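Local coordinates for B-agarase (Agarivorans gilvus, PDB 5Z6P), which probably hydrolyses beta-glycosidic bonds of agarose as a glycoside hydrolase of family 50, at residues 45-50 and 58-63; 273-278 and 284-289. All blocks are in the same frame, centred on the assembly; numbering follows the deposited sequence.

The two contacts sit in different parts of one chain and follow each other in sequence, with contact 1 complete before contact 2 begins. Their centres are 57 Å apart and their nearest atoms about 37 Å apart. Both are peripheral: the centre of contact 1 lies 37 Å from the centre of the chain, and that of contact 2 lies 32 Å from it. Contact 1 belongs to the N-terminal domain that resembles a carbohydrate-binding module. Contact 2 packs a loop on the edge strand of a mixed sheet that includes strands 709-714, 664-668 and 640-643, the last in the beta-galactosidase-like region. In each, an irregular loop packs against a strand that follows it in the chain.

Contact 1. Residues 45-50 and 58-63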
loop_
_atom_site.group_PDB
_atom_site.type_symbol
_atom_site.label_atom_id
_atom_site.label_comp_id
_atom_site.label_asym_id
_atom_site.label_seq_id
_atom_site.Cartn_x
_atom_site.Cartn_y
_atom_site.Cartn_z
ATOM N N SER A 45 -29.305 23.445 -21.867
ATOM C CA SER A 45 -29.859 22.150 -22.220
ATOM C C SER A 45 -28.778 21.087 -22.302
ATOM O O SER A 45 -29.043 19.894 -22.136
ATOM C CB SER A 45 -30.604 22.235 -23.557
ATOM O OG SER A 45 -29.720 22.572 -24.613
ATOM N N THR A 46 -27.552 21.524 -22.560
ATOM C CA THR A 46 -26.478 20.587 -22.838
ATOM C C THR A 46 -25.196 20.884 -22.057
ATOM O O THR A 46 -24.952 22.014 -21.659
ATOM C CB THR A 46 -26.169 20.578 -24.334
ATOM O OG1 THR A 46 -25.139 19.628 -24.591
ATOM C CG2 THR A 46 -25.712 21.934 -24.782
ATOM N N LEU A 47 -24.393 19.851 -21.834
ATOM C CA LEU A 47 -23.085 20.009 -21.202
ATOM C C LEU A 47 -22.157 20.881 -22.026
ATOM O O LEU A 47 -22.210 20.849 -23.254
ATOM C CB LEU A 47 -22.426 18.654 -20.990
ATOM C CG LEU A 47 -23.032 17.844 -19.860
ATOM C CD1 LEU A 47 -22.391 16.490 -19.812
ATOM C CD2 LEU A 47 -22.852 18.582 -18.554
ATOM N N PRO A 48 -21.303 21.667 -21.353
ATOM C CA PRO A 48 -20.306 22.443 -22.093
ATOM C C PRO A 48 -19.332 21.538 -22.833
ATOM O O PRO A 48 -19.148 20.384 -22.465
ATOM C CB PRO A 48 -19.597 23.262 -21.000
ATOM C CG PRO A 48 -20.002 22.649 -19.709
ATOM C CD PRO A 48 -21.341 22.036 -19.927
ATOM N N GLU A 49 -18.719 22.073 -23.878
ATOM C CA GLU A 49 -17.864 21.289 -24.754
ATOM C C GLU A 49 -16.674 20.651 -24.010
ATOM O O GLU A 49 -16.110 19.652 -24.470
ATOM C CB GLU A 49 -17.376 22.167 -25.914
ATOM C CG GLU A 49 -17.385 21.476 -27.292
ATOM C CD GLU A 49 -18.795 21.209 -27.859
ATOM O OE1 GLU A 49 -19.456 22.147 -28.335
ATOM O OE2 GLU A 49 -19.245 20.057 -27.824
ATOM N N GLU A 50 -16.321 21.191 -22.844
ATOM C CA GLU A 50 -15.161 20.697 -22.110
ATOM C C GLU A 50 -15.328 19.271 -21.598
ATOM O O GLU A 50 -14.345 18.623 -21.269
ATOM C CB GLU A 50 -14.830 21.614 -20.924
ATOM C CG GLU A 50 -14.249 22.971 -21.286
ATOM C CD GLU A 50 -15.309 24.049 -21.391
ATOM O OE1 GLU A 50 -16.510 23.710 -21.504
ATOM O OE2 GLU A 50 -14.940 25.238 -21.363
ATOM N N ALA A 58 -23.763 9.806 -18.657
ATOM C CA ALA A 58 -23.942 11.181 -18.196
ATOM C C ALA A 58 -25.220 11.823 -18.719
ATOM O O ALA A 58 -25.537 11.735 -19.899
ATOM C CB ALA A 58 -22.748 12.024 -18.607
ATOM N N ASN A 59 -25.939 12.480 -17.828
ATOM C CA ASN A 59 -27.084 13.273 -18.211
ATOM C C ASN A 59 -27.079 14.587 -17.445
ATOM O O ASN A 59 -26.962 14.595 -16.226
ATOM C CB ASN A 59 -28.375 12.486 -17.960
ATOM C CG ASN A 59 -29.598 13.137 -18.590
ATOM O OD1 ASN A 59 -29.484 14.025 -19.435
ATOM N ND2 ASN A 59 -30.776 12.683 -18.188
ATOM N N LEU A 60 -27.173 15.699 -18.163
ATOM C CA LEU A 60 -27.277 16.991 -17.524
ATOM C C LEU A 60 -28.747 17.371 -17.352
ATOM O O LEU A 60 -29.494 17.433 -18.318
ATOM C CB LEU A 60 -26.536 18.057 -18.326
ATOM C CG LEU A 60 -26.649 19.458 -17.723
ATOM C CD1 LEU A 60 -25.904 19.547 -16.405
ATOM C CD2 LEU A 60 -26.166 20.513 -18.696
ATOM N N ARG A 61 -29.146 17.639 -16.111
ATOM C CA ARG A 61 -30.557 17.778 -15.763
ATOM C C ARG A 61 -30.719 18.598 -14.469
ATOM O O ARG A 61 -30.107 18.280 -13.449
ATOM C CB ARG A 61 -31.168 16.375 -15.636
ATOM C CG ARG A 61 -32.627 16.282 -15.250
ATOM C CD ARG A 61 -32.895 14.893 -14.649
ATOM N NE ARG A 61 -33.694 14.028 -15.502
ATOM C CZ ARG A 61 -33.702 12.697 -15.444
ATOM N NH1 ARG A 61 -32.916 12.044 -14.590
ATOM N NH2 ARG A 61 -34.484 12.015 -16.269
ATOM N N PHE A 62 -31.519 19.664 -14.537
ATOM C CA PHE A 62 -31.750 20.585 -13.423
ATOM C C PHE A 62 -30.445 21.057 -12.773
ATOM O O PHE A 62 -30.264 20.943 -11.566
ATOM C CB PHE A 62 -32.661 19.937 -12.372
ATOM C CG PHE A 62 -33.275 20.920 -11.400
ATOM C CD1 PHE A 62 -34.030 21.993 -11.857
ATOM C CD2 PHE A 62 -33.102 20.768 -10.028
ATOM C CE1 PHE A 62 -34.594 22.893 -10.969
ATOM C CE2 PHE A 62 -33.667 21.664 -9.135
ATOM C CZ PHE A 62 -34.413 22.729 -9.606
ATOM N N GLU A 63 -29.537 21.571 -13.595
ATOM C CA GLU A 63 -28.254 22.103 -13.144
ATOM C C GLU A 63 -27.369 21.113 -12.379
ATOM O O GLU A 63 -26.399 21.509 -11.750
ATOM C CB GLU A 63 -28.483 23.351 -12.291
ATOM C CG GLU A 63 -28.342 24.642 -13.074
ATOM C CD GLU A 63 -29.121 25.783 -12.459
ATOM O OE1 GLU A 63 -29.456 25.700 -11.259
ATOM O OE2 GLU A 63 -29.405 26.760 -13.181
#
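The flat peptide group joining T46 to L47 has a methyl of L60 on one face: CD2 of L60 stands almost straight above the carbonyl carbon, 3.5 Å from C of T46 and equally close to its O. The nitrogen of that peptide belongs to L47, and its N lies 3.7 Å from the same CD2. A second flat group, the guanidinium of R61, takes no part in the contact with the loop; ND2 of N59 lies 4.0 Å above its plane, over the centre, while NH1 of R61 is salt-bridged to E66.

The side chains of L47 and L60 make the rest of the contact, crossing at a slant. CD2 of L47 reaches CB of L60 at 3.7 Å and also touches both methyls of that residue. L60 carries its CG anti to the backbone N (chi1 178°), and chi2 (68°) turns CD1 aside and leaves CD2 extended, reaching over the peptide. No hydrogen bond joins 45-50 to 58-63; the grip is purely van der Waals, made by two partly exposed leucines near the surface. F42 adds a ring beside L60, and F53 and L65 both pack on L47.

Just beyond L60, F62 and E63 both take left-handed backbone conformations, forming the short connection that returns the chain into strand 64-69. The leucine pair thus lays the irregular 45-50 loop against the end of an antiparallel beta-hairpin, 56-61 with 64-69, within the strand-rich domain that resembles an agarase carbohydrate-binding module.

Contact 2. Residues 273-278 and 284-289; sequences PRQQAS and EKIAGK
Q275 swings its CG anti to its carbonyl carbon (chi1 -48°) and bends at chi2 (-80°), which lays the amide flat against the side chain of I286. That isoleucine comes from the opposite direction with an extended CG1-CD1 branch: CD1 sits above the amide plane, 3.4 Å from CD of Q275, and CG1 follows at 3.6 Å from that CD. The amide is kept from rotating by NE2 of Q275, which donates to O of P273 at 3.0 Å, nearly in the amide's own plane but well above the plane of the accepting carbonyl. On that NE2 side, CG of P273 meets CG2 of I286 at 4.2 Å. At the other end a water donates to OE1 of Q275 and reaches O of K285 only weakly, while CG of E284 lies 3.7 Å from OE1.

E284 sends its carboxylate to R282, which also bonds the carbonyl of Q276, a second indirect tie between the segments. Q275 pairs its backbone with G297 and rests its side chain on V293. I286 ends strand 282-286, outermost in its mixed sheet within the chain, and a type I' turn to K289 passes it to antiparallel 289-293, with the 273-278 loop packed alongside.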
loop_
_atom_site.group_PDB
_atom_site.type_symbol
_atom_site.label_atom_id
_atom_site.label_comp_id
_atom_site.label_asym_id
_atom_site.label_seq_id
_atom_site.Cartn_x
_atom_site.Cartn_y
_atom_site.Cartn_z
ATOM N N PRO A 273 -12.201 -31.384 2.917
ATOM C CA PRO A 273 -11.705 -32.595 2.263
ATOM C C PRO A 273 -10.247 -32.855 2.611
ATOM O O PRO A 273 -9.353 -32.175 2.115
ATOM C CB PRO A 273 -11.885 -32.294 0.769
ATOM C CG PRO A 273 -12.025 -30.813 0.675
ATOM C CD PRO A 273 -12.679 -30.383 1.953
ATOM N N ARG A 274 -10.032 -33.820 3.490
ATOM C CA ARG A 274 -8.710 -34.173 3.978
ATOM C C ARG A 274 -7.739 -34.498 2.847
ATOM O O ARG A 274 -8.066 -35.233 1.918
ATOM C CB ARG A 274 -8.804 -35.365 4.924
ATOM C CG ARG A 274 -7.577 -35.551 5.783
ATOM C CD ARG A 274 -7.466 -34.425 6.781
ATOM N NE ARG A 274 -6.304 -34.585 7.638
ATOM C CZ ARG A 274 -6.289 -35.344 8.722
ATOM N NH1 ARG A 274 -7.379 -36.020 9.068
ATOM N NH2 ARG A 274 -5.190 -35.431 9.452
ATOM N N GLN A 275 -6.545 -33.929 2.939
ATOM C CA GLN A 275 -5.485 -34.192 1.980
ATOM C C GLN A 275 -4.340 -34.911 2.670
ATOM O O GLN A 275 -4.325 -35.021 3.892
ATOM C CB GLN A 275 -5.003 -32.887 1.358
ATOM C CG GLN A 275 -6.125 -32.003 0.877
ATOM C CD GLN A 275 -6.657 -32.442 -0.451
ATOM O OE1 GLN A 275 -5.892 -32.776 -1.357
ATOM N NE2 GLN A 275 -7.976 -32.441 -0.590
ATOM N N GLN A 276 -3.380 -35.399 1.893
ATOM C CA GLN A 276 -2.192 -35.999 2.477
ATOM C C GLN A 276 -1.411 -34.971 3.288
ATOM O O GLN A 276 -1.356 -33.797 2.921
ATOM C CB GLN A 276 -1.306 -36.598 1.397
ATOM C CG GLN A 276 -1.940 -37.745 0.632
ATOM C CD GLN A 276 -0.909 -38.640 0.008
ATOM O OE1 GLN A 276 0.070 -39.009 0.644
ATOM N NE2 GLN A 276 -1.104 -38.972 -1.249
ATOM N N ALA A 277 -0.839 -35.420 4.399
ATOM C CA ALA A 277 -0.051 -34.583 5.292
ATOM C C ALA A 277 1.448 -34.749 5.026
ATOM O O ALA A 277 1.947 -35.869 5.002
ATOM C CB ALA A 277 -0.352 -34.930 6.724
ATOM N N SER A 278 2.163 -33.642 4.839
ATOM C CA SER A 278 3.607 -33.706 4.628
ATOM C C SER A 278 4.356 -33.297 5.883
ATOM O O SER A 278 5.571 -33.414 5.953
ATOM C CB SER A 278 4.024 -32.808 3.462
ATOM O OG SER A 278 3.733 -31.441 3.737
ATOM N N GLU A 284 -1.589 -27.268 -3.170
ATOM C CA GLU A 284 -2.309 -28.403 -3.755
ATOM C C GLU A 284 -3.462 -27.883 -4.585
ATOM O O GLU A 284 -4.059 -26.874 -4.242
ATOM C CB GLU A 284 -2.835 -29.342 -2.657
ATOM C CG GLU A 284 -3.407 -30.661 -3.152
ATOM C CD GLU A 284 -2.381 -31.437 -3.948
ATOM O OE1 GLU A 284 -2.561 -31.578 -5.172
ATOM O OE2 GLU A 284 -1.377 -31.878 -3.352
ATOM N N LYS A 285 -3.788 -28.564 -5.673
ATOM C CA LYS A 285 -5.017 -28.243 -6.382
ATOM C C LYS A 285 -6.124 -29.130 -5.803
ATOM O O LYS A 285 -5.973 -30.346 -5.722
ATOM C CB LYS A 285 -4.868 -28.443 -7.901
ATOM C CG LYS A 285 -5.013 -27.140 -8.729
ATOM C CD LYS A 285 -4.821 -27.396 -10.213
ATOM C CE LYS A 285 -5.870 -26.694 -11.088
ATOM N NZ LYS A 285 -5.767 -25.195 -11.239
ATOM N N ILE A 286 -7.211 -28.517 -5.346
ATOM C CA ILE A 286 -8.287 -29.264 -4.705
ATOM C C ILE A 286 -9.600 -28.925 -5.382
ATOM O O ILE A 286 -9.998 -27.769 -5.432
ATOM C CB ILE A 286 -8.371 -28.970 -3.195
ATOM C CG1 ILE A 286 -7.100 -29.444 -2.482
ATOM C CG2 ILE A 286 -9.569 -29.647 -2.579
ATOM C CD1 ILE A 286 -7.055 -29.076 -1.014
ATOM N N ALA A 287 -10.249 -29.948 -5.924
ATOM C CA ALA A 287 -11.473 -29.790 -6.707
ATOM C C ALA A 287 -11.352 -28.651 -7.707
ATOM O O ALA A 287 -12.218 -27.784 -7.776
ATOM C CB ALA A 287 -12.671 -29.573 -5.789
ATOM N N GLY A 288 -10.257 -28.644 -8.459
ATOM C CA GLY A 288 -10.031 -27.625 -9.470
ATOM C C GLY A 288 -9.648 -26.229 -8.988
ATOM O O GLY A 288 -9.483 -25.318 -9.798
ATOM N N LYS A 289 -9.515 -26.036 -7.683
ATOM C CA LYS A 289 -9.017 -24.761 -7.168
ATOM C C LYS A 289 -7.619 -24.927 -6.560
ATOM O O LYS A 289 -7.256 -25.998 -6.094
ATOM C CB LYS A 289 -9.959 -24.176 -6.111
ATOM C CG LYS A 289 -11.393 -23.929 -6.562
ATOM C CD LYS A 289 -12.255 -23.561 -5.354
ATOM C CE LYS A 289 -13.707 -23.326 -5.714
ATOM N NZ LYS A 289 -14.460 -22.717 -4.571
HETATM O O HOH W 1 -6.333 -33.035 -3.842
#